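Metallo-beta-lactamase domain-containing protein (Thermotoga maritima, PDB 3H3E) is of unknown function but has the fold of a metal-dependent hydrolase of the metallo-beta-lactamase superfamily and carries a bound zinc ion. Local coordinates at residues I200-G205 and T231-H236; K219-F224 and D244-E249; L227-V232 and R248-K253. The protein carries 2 engineered substitutions. One frame throughout, in Å; residues are numbered along the deposited sequence.

Following the chain, strand 200-204 leads into helix 214-226, and the return on strand 231-235 closes the first loop as interaction 1, a beta-alpha-beta unit. Interaction 2 starts inside that loop, on helix 214-226, and crosses it: its partner, helix 240-249, comes after strand 231-235. Interaction 3 begins on the stretch where interaction 1 ends, sharing Thr231 and Val232 with it, and closes on residues 248-253, where it shares Arg248 and Glu249 with interaction 2. Together the three tie the last parallel strands of one sheet to the two helices packed on it. Val232 links them all: its CG2 lies 3.4 Å from CD2 of Phe224.

Interaction 1: residues I200-G205 and T231-H236; sequences IKMVVG and TVVPCH
Val233 N donates to Val203 O at 2.9 Å, midway along a parallel beta ladder that is the strand pair of a beta-alpha-beta crossover through helix 214-226 in the metallo-beta-lactamase fold. On one side of it Thr231 is bonded through its N to Lys201 O and through its O to Val203 N; on the other, Gly205 N reaches Val233 O at 3.0 Å. The last rung differs: Cys235 N approaches Gly205 O from above the carbonyl plane, with a C=O...N angle of only 115°, as the chain turns a corner at Gly205.

Met202, Val204, Thr231 and Val233 share one face of the sheet. There the selenomethionine Met202 runs alongside Thr231; its CG lies anti to the backbone N (chi1 -179°), and the bend at chi3 sets CE 3.9 Å from Thr231 CG2. Val203 and Val232 occupy the other face, covered by Phe224 of helix 214-226.

Beyond the strand, His236 ND1 bonds to Asp21, and with Asp73 and His74 this histidine may form a second, empty metal site, which in this family would lie beside the zinc held by His69, His71 and His182. Cys235, in a disulfide with Cys257, holds its SG 4.4 Å from Val204 CG2, while Val204 CB and Val233 CB meet at 3.7 Å.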
ATOM      1  N   ILE A 200      -2.765  16.635  -4.441  1.00 22.33           N
ATOM      2  CA  ILE A 200      -3.155  15.267  -4.145  1.00 21.82           C
ATOM      3  C   ILE A 200      -4.684  15.139  -4.213  1.00 27.81           C
ATOM      4  O   ILE A 200      -5.404  15.756  -3.433  1.00 35.19           O
ATOM      5  CB  ILE A 200      -2.612  14.818  -2.774  1.00 17.22           C
ATOM      6  CG1 ILE A 200      -1.086  14.827  -2.783  1.00 16.85           C
ATOM      7  CG2 ILE A 200      -3.098  13.427  -2.427  1.00 10.93           C
ATOM      8  CD1 ILE A 200      -0.462  14.592  -1.428  1.00  9.69           C
ATOM      9  N   LYS A 201      -5.168  14.354  -5.167  1.00 23.19           N
ATOM     10  CA  LYS A 201      -6.598  14.216  -5.408  1.00 27.08           C
ATOM     11  C   LYS A 201      -7.211  13.137  -4.522  1.00 29.84           C
ATOM     12  O   LYS A 201      -8.157  13.409  -3.784  1.00 30.40           O
ATOM     13  CB  LYS A 201      -6.859  13.891  -6.887  1.00 33.10           C
ATOM     14  CG  LYS A 201      -8.299  13.490  -7.217  1.00 41.81           C
ATOM     15  CD  LYS A 201      -8.447  13.141  -8.704  1.00 53.87           C
ATOM     16  CE  LYS A 201      -9.900  12.908  -9.131  1.00 55.37           C
ATOM     17  NZ  LYS A 201     -10.435  11.600  -8.650  1.00 55.38           N
HETATM   18  N   MSE A 202      -6.661  11.922  -4.597  1.00 24.82           N
HETATM   19  CA  MSE A 202      -7.225  10.747  -3.932  1.00 17.69           C
HETATM   20  C   MSE A 202      -6.142   9.888  -3.274  1.00 24.86           C
HETATM   21  O   MSE A 202      -5.058   9.702  -3.826  1.00 30.68           O
HETATM   22  CB  MSE A 202      -7.998   9.903  -4.951  1.00 14.15           C
HETATM   23  CG  MSE A 202      -8.652   8.651  -4.397  1.00 23.52           C
HETATM   24 SE   MSE A 202      -9.561   7.685  -5.627  1.00 19.03          SE
HETATM   25  CE  MSE A 202     -10.887   8.785  -6.061  1.00 15.83           C
ATOM     26  N   VAL A 203      -6.441   9.354  -2.097  1.00 20.15           N
ATOM     27  CA  VAL A 203      -5.524   8.433  -1.431  1.00 16.16           C
ATOM     28  C   VAL A 203      -6.222   7.129  -1.089  1.00 19.46           C
ATOM     29  O   VAL A 203      -7.229   7.140  -0.408  1.00 24.44           O
ATOM     30  CB  VAL A 203      -4.982   9.023  -0.133  1.00 15.78           C
ATOM     31  CG1 VAL A 203      -3.929   8.118   0.454  1.00 14.72           C
ATOM     32  CG2 VAL A 203      -4.424  10.406  -0.384  1.00 17.99           C
ATOM     33  N   VAL A 204      -5.693   6.006  -1.563  1.00  9.64           N
ATOM     34  CA  VAL A 204      -6.291   4.727  -1.240  1.00 17.81           C
ATOM     35  C   VAL A 204      -5.295   3.720  -0.680  1.00 18.38           C
ATOM     36  O   VAL A 204      -4.166   3.647  -1.130  1.00 28.67           O
ATOM     37  CB  VAL A 204      -7.062   4.156  -2.445  1.00 27.68           C
ATOM     38  CG1 VAL A 204      -6.669   4.885  -3.713  1.00 27.69           C
ATOM     39  CG2 VAL A 204      -6.840   2.649  -2.562  1.00 22.91           C
ATOM     40  N   GLY A 205      -5.708   2.963   0.332  1.00 21.85           N
ATOM     41  CA  GLY A 205      -4.855   1.923   0.882  1.00 23.94           C
ATOM     42  C   GLY A 205      -4.921   1.877   2.389  1.00 25.31           C
ATOM     43  O   GLY A 205      -5.744   2.558   2.984  1.00 32.03           O
ATOM     44  N   THR A 231     -10.492  12.987  -1.850  1.00 29.23           N
ATOM     45  CA  THR A 231     -11.159  11.707  -1.591  1.00 22.88           C
ATOM     46  C   THR A 231     -10.208  10.743  -0.916  1.00 24.21           C
ATOM     47  O   THR A 231      -9.050  10.651  -1.308  1.00 24.52           O
ATOM     48  CB  THR A 231     -11.595  11.026  -2.893  1.00 19.74           C
ATOM     49  OG1 THR A 231     -12.295  11.956  -3.719  1.00 18.88           O
ATOM     50  CG2 THR A 231     -12.491   9.822  -2.616  1.00 19.54           C
ATOM     51  N   VAL A 232     -10.704  10.014   0.083  1.00 22.30           N
ATOM     52  CA  VAL A 232      -9.916   8.989   0.766  1.00 20.96           C
ATOM     53  C   VAL A 232     -10.647   7.647   0.821  1.00 26.81           C
ATOM     54  O   VAL A 232     -11.832   7.581   1.122  1.00 31.48           O
ATOM     55  CB  VAL A 232      -9.477   9.426   2.189  1.00 20.67           C
ATOM     56  CG1 VAL A 232      -8.609   8.359   2.835  1.00 20.28           C
ATOM     57  CG2 VAL A 232      -8.699  10.721   2.116  1.00 24.92           C
ATOM     58  N   VAL A 233      -9.914   6.583   0.510  1.00 27.45           N
ATOM     59  CA  VAL A 233     -10.427   5.225   0.484  1.00 23.30           C
ATOM     60  C   VAL A 233      -9.520   4.363   1.362  1.00 23.90           C
ATOM     61  O   VAL A 233      -8.511   3.819   0.895  1.00 17.06           O
ATOM     62  CB  VAL A 233     -10.402   4.679  -0.960  1.00 21.34           C
ATOM     63  CG1 VAL A 233     -11.097   3.324  -1.051  1.00 21.45           C
ATOM     64  CG2 VAL A 233     -11.034   5.677  -1.905  1.00 19.23           C
ATOM     65  N   PRO A 234      -9.863   4.251   2.652  1.00 28.16           N
ATOM     66  CA  PRO A 234      -9.021   3.562   3.638  1.00 24.84           C
ATOM     67  C   PRO A 234      -9.295   2.064   3.699  1.00 26.26           C
ATOM     68  O   PRO A 234     -10.436   1.663   3.930  1.00 38.33           O
ATOM     69  CB  PRO A 234      -9.428   4.223   4.965  1.00 25.37           C
ATOM     70  CG  PRO A 234     -10.465   5.278   4.611  1.00 22.80           C
ATOM     71  CD  PRO A 234     -11.017   4.900   3.284  1.00 24.43           C
ATOM     72  N   CYS A 235      -8.261   1.253   3.514  1.00 23.58           N
ATOM     73  CA  CYS A 235      -8.426  -0.195   3.458  1.00 27.23           C
ATOM     74  C   CYS A 235      -7.612  -0.916   4.521  1.00 29.66           C
ATOM     75  O   CYS A 235      -6.848  -0.284   5.236  1.00 33.57           O
ATOM     76  CB  CYS A 235      -7.967  -0.701   2.098  1.00 25.06           C
ATOM     77  SG  CYS A 235      -8.593   0.206   0.711  1.00 34.88           S
ATOM     78  N   HIS A 236      -7.782  -2.237   4.613  1.00 28.15           N
ATOM     79  CA  HIS A 236      -6.782  -3.107   5.240  1.00 25.92           C
ATOM     80  C   HIS A 236      -6.508  -2.726   6.697  1.00 29.61           C
ATOM     81  O   HIS A 236      -7.428  -2.707   7.524  1.00 30.02           O
ATOM     82  CB  HIS A 236      -5.494  -3.071   4.393  1.00 25.19           C
ATOM     83  CG  HIS A 236      -4.477  -4.110   4.761  1.00 24.74           C
ATOM     84  ND1 HIS A 236      -4.818  -5.398   5.112  1.00 18.56           N
ATOM     85  CD2 HIS A 236      -3.122  -4.052   4.806  1.00 27.11           C
ATOM     86  CE1 HIS A 236      -3.715  -6.082   5.377  1.00 27.61           C
ATOM     87  NE2 HIS A 236      -2.671  -5.290   5.203  1.00 23.87           N
TER

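Interaction 2: residues K219-F224 and D244-E249; sequences KIVKAF and DIFKRE
Val221 sets one methyl group over the ring of Phe246 and turns the other to the end of the second helix, and this valine has more surface buried by the contact than any other residue. Its CG2 stands 3.9 Å from the ring centroid and only 13° off the normal, a CH-pi contact over the middle of the face. The same methyl reaches Ile245 CG2 at 3.9 Å, so it is held between two successive residues of helix 240-249. The second branch, CG1, turned trans to the valine's own amide nitrogen, is directed at Glu249, where it lies 4.0 Å from CB and also meets the backbone carbonyl carbon.

Phe246 leaves its backbone roughly crosswise to helix 214-226, and only its ring reaches the other helix; the two side chains run past one another, Val221 reaching out as the ring reaches in. The far edge of the ring then meets Phe224 in a T-shaped (edge-to-face) pair: the centroids are 5.0 Å apart and the planes stand at 83°. Phe246 supplies the edge, with CZ 3.7 Å from Phe224 CE1, while CE1 of Phe246 sits over the centre of the Phe224 face. Ile220 CG2 adds an apolar contact to CZ of Phe246.

Both rings also touch Val232 of strand 231-235, so the aromatic pair lies between helices and sheet, and Phe224 is further packed by Ile185 and Leu189 of helix 185-193. At the C-terminal end of helix 240-249, Glu249 O accepts a hydrogen bond from Asn225 ND2. The two segments cross at -47° with their axes 10.0 Å apart, an apolar helix-helix interface in the layer covering the sheet, formed by the helices of successive beta-alpha-beta units of the metallo-beta-lactamase fold.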
ATOM      1  N   LYS A 219      -4.456  14.347  14.120  1.00 24.01           N
ATOM      2  CA  LYS A 219      -3.314  15.032  13.558  1.00 31.80           C
ATOM      3  C   LYS A 219      -3.109  14.602  12.090  1.00 40.06           C
ATOM      4  O   LYS A 219      -2.669  15.391  11.243  1.00 38.36           O
ATOM      5  CB  LYS A 219      -2.084  14.683  14.398  1.00 41.47           C
ATOM      6  CG  LYS A 219      -1.248  15.869  14.865  1.00 56.84           C
ATOM      7  CD  LYS A 219      -0.526  16.572  13.712  1.00 68.83           C
ATOM      8  CE  LYS A 219      -0.029  17.971  14.126  1.00 69.93           C
ATOM      9  NZ  LYS A 219      -1.124  18.996  14.221  1.00 64.35           N
ATOM     10  N   ILE A 220      -3.429  13.342  11.795  1.00 36.35           N
ATOM     11  CA  ILE A 220      -3.259  12.799  10.454  1.00 27.98           C
ATOM     12  C   ILE A 220      -4.353  13.321   9.536  1.00 32.18           C
ATOM     13  O   ILE A 220      -4.065  13.828   8.446  1.00 33.50           O
ATOM     14  CB  ILE A 220      -3.244  11.259  10.474  1.00 22.74           C
ATOM     15  CG1 ILE A 220      -1.865  10.758  10.899  1.00 21.22           C
ATOM     16  CG2 ILE A 220      -3.615  10.672   9.113  1.00 13.99           C
ATOM     17  CD1 ILE A 220      -1.846   9.297  11.260  1.00 19.20           C
ATOM     18  N   VAL A 221      -5.602  13.221   9.988  1.00 20.36           N
ATOM     19  CA  VAL A 221      -6.717  13.781   9.238  1.00 14.51           C
ATOM     20  C   VAL A 221      -6.480  15.257   8.949  1.00 22.89           C
ATOM     21  O   VAL A 221      -6.796  15.748   7.865  1.00 29.22           O
ATOM     22  CB  VAL A 221      -8.016  13.654   9.997  1.00 16.03           C
ATOM     23  CG1 VAL A 221      -9.138  14.293   9.204  1.00 14.75           C
ATOM     24  CG2 VAL A 221      -8.319  12.182  10.276  1.00 17.95           C
ATOM     25  N   LYS A 222      -5.915  15.957   9.926  1.00 24.21           N
ATOM     26  CA  LYS A 222      -5.555  17.358   9.774  1.00 25.20           C
ATOM     27  C   LYS A 222      -4.612  17.535   8.588  1.00 31.13           C
ATOM     28  O   LYS A 222      -4.789  18.464   7.801  1.00 34.90           O
ATOM     29  CB  LYS A 222      -4.928  17.886  11.066  1.00 28.79           C
ATOM     30  CG  LYS A 222      -4.587  19.367  11.079  1.00 35.86           C
ATOM     31  CD  LYS A 222      -3.541  19.679  12.166  1.00 48.48           C
ATOM     32  CE  LYS A 222      -3.226  21.180  12.302  1.00 54.75           C
ATOM     33  NZ  LYS A 222      -4.139  21.904  13.260  1.00 59.21           N
ATOM     34  N   ALA A 223      -3.636  16.635   8.438  1.00 30.08           N
ATOM     35  CA  ALA A 223      -2.699  16.711   7.306  1.00 23.78           C
ATOM     36  C   ALA A 223      -3.397  16.484   5.973  1.00 25.09           C
ATOM     37  O   ALA A 223      -3.121  17.179   5.001  1.00 29.20           O
ATOM     38  CB  ALA A 223      -1.547  15.723   7.466  1.00 11.20           C
ATOM     39  N   PHE A 224      -4.289  15.501   5.917  1.00 22.85           N
ATOM     40  CA  PHE A 224      -5.079  15.286   4.712  1.00 17.66           C
ATOM     41  C   PHE A 224      -5.791  16.585   4.339  1.00 20.37           C
ATOM     42  O   PHE A 224      -5.755  17.022   3.190  1.00 19.74           O
ATOM     43  CB  PHE A 224      -6.099  14.176   4.925  1.00 16.88           C
ATOM     44  CG  PHE A 224      -5.560  12.778   4.688  1.00 20.60           C
ATOM     45  CD1 PHE A 224      -4.759  12.159   5.617  1.00 17.16           C
ATOM     46  CD2 PHE A 224      -5.898  12.075   3.542  1.00 23.28           C
ATOM     47  CE1 PHE A 224      -4.288  10.877   5.404  1.00 16.96           C
ATOM     48  CE2 PHE A 224      -5.429  10.787   3.322  1.00 17.56           C
ATOM     49  CZ  PHE A 224      -4.626  10.187   4.253  1.00 14.93           C
ATOM     50  N   ASP A 244     -13.894   6.249  11.381  1.00 42.07           N
ATOM     51  CA  ASP A 244     -14.951   7.074  11.965  1.00 40.58           C
ATOM     52  C   ASP A 244     -14.454   8.497  12.156  1.00 40.41           C
ATOM     53  O   ASP A 244     -15.183   9.456  11.905  1.00 47.18           O
ATOM     54  CB  ASP A 244     -15.450   6.504  13.303  1.00 47.54           C
ATOM     55  CG  ASP A 244     -16.425   5.340  13.132  1.00 57.04           C
ATOM     56  OD1 ASP A 244     -16.782   4.999  11.980  1.00 58.47           O
ATOM     57  OD2 ASP A 244     -16.831   4.764  14.164  1.00 60.73           O
ATOM     58  N   ILE A 245     -13.208   8.636  12.600  1.00 35.87           N
ATOM     59  CA  ILE A 245     -12.606   9.961  12.758  1.00 35.38           C
ATOM     60  C   ILE A 245     -12.456  10.675  11.412  1.00 31.98           C
ATOM     61  O   ILE A 245     -12.768  11.862  11.303  1.00 34.42           O
ATOM     62  CB  ILE A 245     -11.247   9.892  13.476  1.00 36.11           C
ATOM     63  CG1 ILE A 245     -11.444   9.457  14.935  1.00 37.59           C
ATOM     64  CG2 ILE A 245     -10.527  11.224  13.384  1.00 28.48           C
ATOM     65  CD1 ILE A 245     -10.153   9.193  15.683  1.00 35.82           C
ATOM     66  N   PHE A 246     -11.991   9.951  10.392  1.00 24.65           N
ATOM     67  CA  PHE A 246     -11.953  10.484   9.027  1.00 20.85           C
ATOM     68  C   PHE A 246     -13.341  10.962   8.614  1.00 26.70           C
ATOM     69  O   PHE A 246     -13.491  12.076   8.132  1.00 34.75           O
ATOM     70  CB  PHE A 246     -11.442   9.449   8.010  1.00 20.29           C
ATOM     71  CG  PHE A 246      -9.959   9.511   7.741  1.00 22.35           C
ATOM     72  CD1 PHE A 246      -9.468  10.187   6.637  1.00 24.07           C
ATOM     73  CD2 PHE A 246      -9.054   8.861   8.570  1.00 25.24           C
ATOM     74  CE1 PHE A 246      -8.097  10.238   6.378  1.00 22.60           C
ATOM     75  CE2 PHE A 246      -7.684   8.907   8.319  1.00 20.95           C
ATOM     76  CZ  PHE A 246      -7.211   9.597   7.221  1.00 24.35           C
ATOM     77  N   LYS A 247     -14.360  10.129   8.800  1.00 27.33           N
ATOM     78  CA  LYS A 247     -15.711  10.510   8.379  1.00 34.24           C
ATOM     79  C   LYS A 247     -16.222  11.791   9.055  1.00 39.79           C
ATOM     80  O   LYS A 247     -16.985  12.550   8.453  1.00 34.31           O
ATOM     81  CB  LYS A 247     -16.718   9.364   8.555  1.00 35.13           C
ATOM     82  CG  LYS A 247     -16.443   8.125   7.688  1.00 40.01           C
ATOM     83  CD  LYS A 247     -17.735   7.383   7.339  1.00 40.55           C
ATOM     84  CE  LYS A 247     -17.499   6.060   6.592  1.00 40.17           C
ATOM     85  NZ  LYS A 247     -17.670   4.850   7.466  1.00 39.65           N
ATOM     86  N   ARG A 248     -15.787  12.046  10.287  1.00 47.10           N
ATOM     87  CA  ARG A 248     -16.310  13.188  11.038  1.00 45.72           C
ATOM     88  C   ARG A 248     -15.421  14.429  10.996  1.00 40.85           C
ATOM     89  O   ARG A 248     -15.844  15.499  11.427  1.00 50.51           O
ATOM     90  CB  ARG A 248     -16.618  12.809  12.498  1.00 54.33           C
ATOM     91  CG  ARG A 248     -15.462  13.049  13.458  1.00 65.06           C
ATOM     92  CD  ARG A 248     -15.920  13.295  14.894  1.00 72.34           C
ATOM     93  NE  ARG A 248     -14.777  13.413  15.802  1.00 79.93           N
ATOM     94  CZ  ARG A 248     -14.423  12.491  16.698  1.00 86.37           C
ATOM     95  NH1 ARG A 248     -15.134  11.377  16.831  1.00 88.13           N
ATOM     96  NH2 ARG A 248     -13.361  12.689  17.472  1.00 84.85           N
ATOM     97  N   GLU A 249     -14.199  14.303  10.487  1.00 34.66           N
ATOM     98  CA  GLU A 249     -13.272  15.437  10.495  1.00 30.15           C
ATOM     99  C   GLU A 249     -12.631  15.753   9.144  1.00 27.23           C
ATOM    100  O   GLU A 249     -12.143  16.859   8.919  1.00 25.09           O
ATOM    101  CB  GLU A 249     -12.200  15.228  11.554  1.00 38.41           C
ATOM    102  CG  GLU A 249     -12.743  15.334  12.965  1.00 51.32           C
ATOM    103  CD  GLU A 249     -11.657  15.267  14.007  1.00 60.63           C
ATOM    104  OE1 GLU A 249     -10.470  15.287  13.617  1.00 65.07           O
ATOM    105  OE2 GLU A 249     -11.987  15.194  15.211  1.00 64.44           O
TER

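Interaction 3: residues L227-V232 and R248-K253; sequences LGVETV and REFLGK
Thr231 pairs with Lys253 in a short parallel bridge, flanked by backbone bonds from Lys253 N to Glu230 O (3.0 Å) and from Val232 N to Lys253 O (2.9 Å). This adds strand 253-254 to the sheet as its outermost strand within the chain and completes a beta-alpha-beta unit running from strand 231-235 through helix 240-249. The CA of Gly252 also comes close to Glu230 O, which thus receives both a CA-H and an N-H from consecutive residues.

Phe250, the first residue to leave the helix, carries the apolar part of the contact. The trans first torsion of its side chain (chi1 179°) swings the ring in toward the start of strand 231-235. The rim there, at CE1, CE2 and CZ, meets the carbonyl oxygens of Val229 and Glu230 obliquely, and Val229 CG1 touches CZ at 4.3 Å. Phe224 and Asn225 of helix 214-226 pack on the same ring, and Asn225 OD1 takes the N-H of Leu251, fixing the chain just beyond it.

On the face of the sheet shared by Thr231 and Lys253, Thr231 CG2 rests 3.6 Å from Lys253 O and also lies near CG of that exposed lysine, whose amino group extends off from the strand pair. The two faces of the Phe250 ring are covered from opposite sides: Gly252 N sits above one, displaced toward the rim, and the methyl CG2 of Val232 lies over the other, 3.5 Å from CZ.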
ATOM      1  N   LEU A 227      -3.443  19.439   3.185  1.00 19.87           N
ATOM      2  CA  LEU A 227      -2.853  19.205   1.864  1.00 20.25           C
ATOM      3  C   LEU A 227      -3.901  19.228   0.765  1.00 24.53           C
ATOM      4  O   LEU A 227      -3.579  19.046  -0.401  1.00 28.01           O
ATOM      5  CB  LEU A 227      -2.059  17.899   1.823  1.00 15.43           C
ATOM      6  CG  LEU A 227      -0.806  17.758   2.718  1.00 16.77           C
ATOM      7  CD1 LEU A 227      -0.255  16.350   2.649  1.00 21.54           C
ATOM      8  CD2 LEU A 227       0.298  18.741   2.358  1.00 12.95           C
ATOM      9  N   GLY A 228      -5.154  19.459   1.145  1.00 25.38           N
ATOM     10  CA  GLY A 228      -6.241  19.553   0.188  1.00 23.16           C
ATOM     11  C   GLY A 228      -6.618  18.249  -0.498  1.00 27.71           C
ATOM     12  O   GLY A 228      -7.077  18.253  -1.641  1.00 36.47           O
ATOM     13  N   VAL A 229      -6.423  17.125   0.184  1.00 20.24           N
ATOM     14  CA  VAL A 229      -6.836  15.848  -0.379  1.00 23.68           C
ATOM     15  C   VAL A 229      -8.361  15.815  -0.489  1.00 31.67           C
ATOM     16  O   VAL A 229      -9.066  16.199   0.444  1.00 34.65           O
ATOM     17  CB  VAL A 229      -6.331  14.661   0.458  1.00 19.60           C
ATOM     18  CG1 VAL A 229      -6.759  13.361  -0.172  1.00 20.63           C
ATOM     19  CG2 VAL A 229      -4.831  14.713   0.575  1.00  9.82           C
ATOM     20  N   GLU A 230      -8.862  15.358  -1.631  1.00 29.70           N
ATOM     21  CA  GLU A 230     -10.290  15.425  -1.912  1.00 24.88           C
ATOM     22  C   GLU A 230     -11.043  14.155  -1.516  1.00 29.30           C
ATOM     23  O   GLU A 230     -12.106  14.240  -0.905  1.00 37.35           O
ATOM     24  CB  GLU A 230     -10.532  15.781  -3.386  1.00 31.22           C
ATOM     25  CG  GLU A 230     -11.995  15.990  -3.749  1.00 44.25           C
ATOM     26  CD  GLU A 230     -12.699  16.960  -2.806  1.00 54.96           C
ATOM     27  OE1 GLU A 230     -12.129  18.042  -2.531  1.00 61.08           O
ATOM     28  OE2 GLU A 230     -13.820  16.643  -2.344  1.00 50.34           O
ATOM     29  N   THR A 231     -10.492  12.987  -1.850  1.00 29.23           N
ATOM     30  CA  THR A 231     -11.159  11.707  -1.591  1.00 22.88           C
ATOM     31  C   THR A 231     -10.208  10.743  -0.916  1.00 24.21           C
ATOM     32  O   THR A 231      -9.050  10.651  -1.308  1.00 24.52           O
ATOM     33  CB  THR A 231     -11.595  11.026  -2.893  1.00 19.74           C
ATOM     34  OG1 THR A 231     -12.295  11.956  -3.719  1.00 18.88           O
ATOM     35  CG2 THR A 231     -12.491   9.822  -2.616  1.00 19.54           C
ATOM     36  N   VAL A 232     -10.704  10.014   0.083  1.00 22.30           N
ATOM     37  CA  VAL A 232      -9.916   8.989   0.766  1.00 20.96           C
ATOM     38  C   VAL A 232     -10.647   7.647   0.821  1.00 26.81           C
ATOM     39  O   VAL A 232     -11.832   7.581   1.122  1.00 31.48           O
ATOM     40  CB  VAL A 232      -9.477   9.426   2.189  1.00 20.67           C
ATOM     41  CG1 VAL A 232      -8.609   8.359   2.835  1.00 20.28           C
ATOM     42  CG2 VAL A 232      -8.699  10.721   2.116  1.00 24.92           C
ATOM     43  N   ARG A 248     -15.787  12.046  10.287  1.00 47.10           N
ATOM     44  CA  ARG A 248     -16.310  13.188  11.038  1.00 45.72           C
ATOM     45  C   ARG A 248     -15.421  14.429  10.996  1.00 40.85           C
ATOM     46  O   ARG A 248     -15.844  15.499  11.427  1.00 50.51           O
ATOM     47  CB  ARG A 248     -16.618  12.809  12.498  1.00 54.33           C
ATOM     48  CG  ARG A 248     -15.462  13.049  13.458  1.00 65.06           C
ATOM     49  CD  ARG A 248     -15.920  13.295  14.894  1.00 72.34           C
ATOM     50  NE  ARG A 248     -14.777  13.413  15.802  1.00 79.93           N
ATOM     51  CZ  ARG A 248     -14.423  12.491  16.698  1.00 86.37           C
ATOM     52  NH1 ARG A 248     -15.134  11.377  16.831  1.00 88.13           N
ATOM     53  NH2 ARG A 248     -13.361  12.689  17.472  1.00 84.85           N
ATOM     54  N   GLU A 249     -14.199  14.303  10.487  1.00 34.66           N
ATOM     55  CA  GLU A 249     -13.272  15.437  10.495  1.00 30.15           C
ATOM     56  C   GLU A 249     -12.631  15.753   9.144  1.00 27.23           C
ATOM     57  O   GLU A 249     -12.143  16.859   8.919  1.00 25.09           O
ATOM     58  CB  GLU A 249     -12.200  15.228  11.554  1.00 38.41           C
ATOM     59  CG  GLU A 249     -12.743  15.334  12.965  1.00 51.32           C
ATOM     60  CD  GLU A 249     -11.657  15.267  14.007  1.00 60.63           C
ATOM     61  OE1 GLU A 249     -10.470  15.287  13.617  1.00 65.07           O
ATOM     62  OE2 GLU A 249     -11.987  15.194  15.211  1.00 64.44           O
ATOM     63  N   PHE A 250     -12.623  14.778   8.250  1.00 27.16           N
ATOM     64  CA  PHE A 250     -12.072  14.980   6.924  1.00 25.45           C
ATOM     65  C   PHE A 250     -13.070  15.802   6.122  1.00 34.64           C
ATOM     66  O   PHE A 250     -14.255  15.491   6.094  1.00 45.52           O
ATOM     67  CB  PHE A 250     -11.793  13.634   6.259  1.00 17.98           C
ATOM     68  CG  PHE A 250     -11.237  13.737   4.866  1.00 21.34           C
ATOM     69  CD1 PHE A 250     -10.024  14.362   4.628  1.00 18.15           C
ATOM     70  CD2 PHE A 250     -11.911  13.170   3.796  1.00 22.84           C
ATOM     71  CE1 PHE A 250      -9.506  14.443   3.357  1.00 14.62           C
ATOM     72  CE2 PHE A 250     -11.397  13.246   2.517  1.00 20.86           C
ATOM     73  CZ  PHE A 250     -10.193  13.887   2.300  1.00 21.34           C
ATOM     74  N   LEU A 251     -12.576  16.857   5.485  1.00 33.12           N
ATOM     75  CA  LEU A 251     -13.405  17.805   4.751  1.00 28.33           C
ATOM     76  C   LEU A 251     -13.880  17.282   3.397  1.00 39.13           C
ATOM     77  O   LEU A 251     -14.759  17.868   2.771  1.00 50.10           O
ATOM     78  CB  LEU A 251     -12.631  19.105   4.558  1.00 26.99           C
ATOM     79  CG  LEU A 251     -12.327  19.871   5.845  1.00 24.09           C
ATOM     80  CD1 LEU A 251     -11.587  21.134   5.549  1.00 18.15           C
ATOM     81  CD2 LEU A 251     -13.602  20.178   6.589  1.00 18.71           C
ATOM     82  N   GLY A 252     -13.307  16.176   2.949  1.00 40.90           N
ATOM     83  CA  GLY A 252     -13.667  15.613   1.662  1.00 35.18           C
ATOM     84  C   GLY A 252     -14.516  14.362   1.773  1.00 31.04           C
ATOM     85  O   GLY A 252     -15.196  14.136   2.780  1.00 35.47           O
ATOM     86  N   LYS A 253     -14.473  13.547   0.728  1.00 25.94           N
ATOM     87  CA  LYS A 253     -15.277  12.335   0.662  1.00 28.86           C
ATOM     88  C   LYS A 253     -14.479  11.120   1.122  1.00 28.28           C
ATOM     89  O   LYS A 253     -13.328  10.942   0.732  1.00 28.36           O
ATOM     90  CB  LYS A 253     -15.796  12.124  -0.764  1.00 31.22           C
ATOM     91  CG  LYS A 253     -16.409  10.763  -1.025  1.00 39.79           C
ATOM     92  CD  LYS A 253     -16.982  10.677  -2.432  1.00 48.78           C
ATOM     93  CE  LYS A 253     -18.247   9.833  -2.451  1.00 56.94           C
ATOM     94  NZ  LYS A 253     -19.265  10.338  -1.476  1.00 59.77           N
TER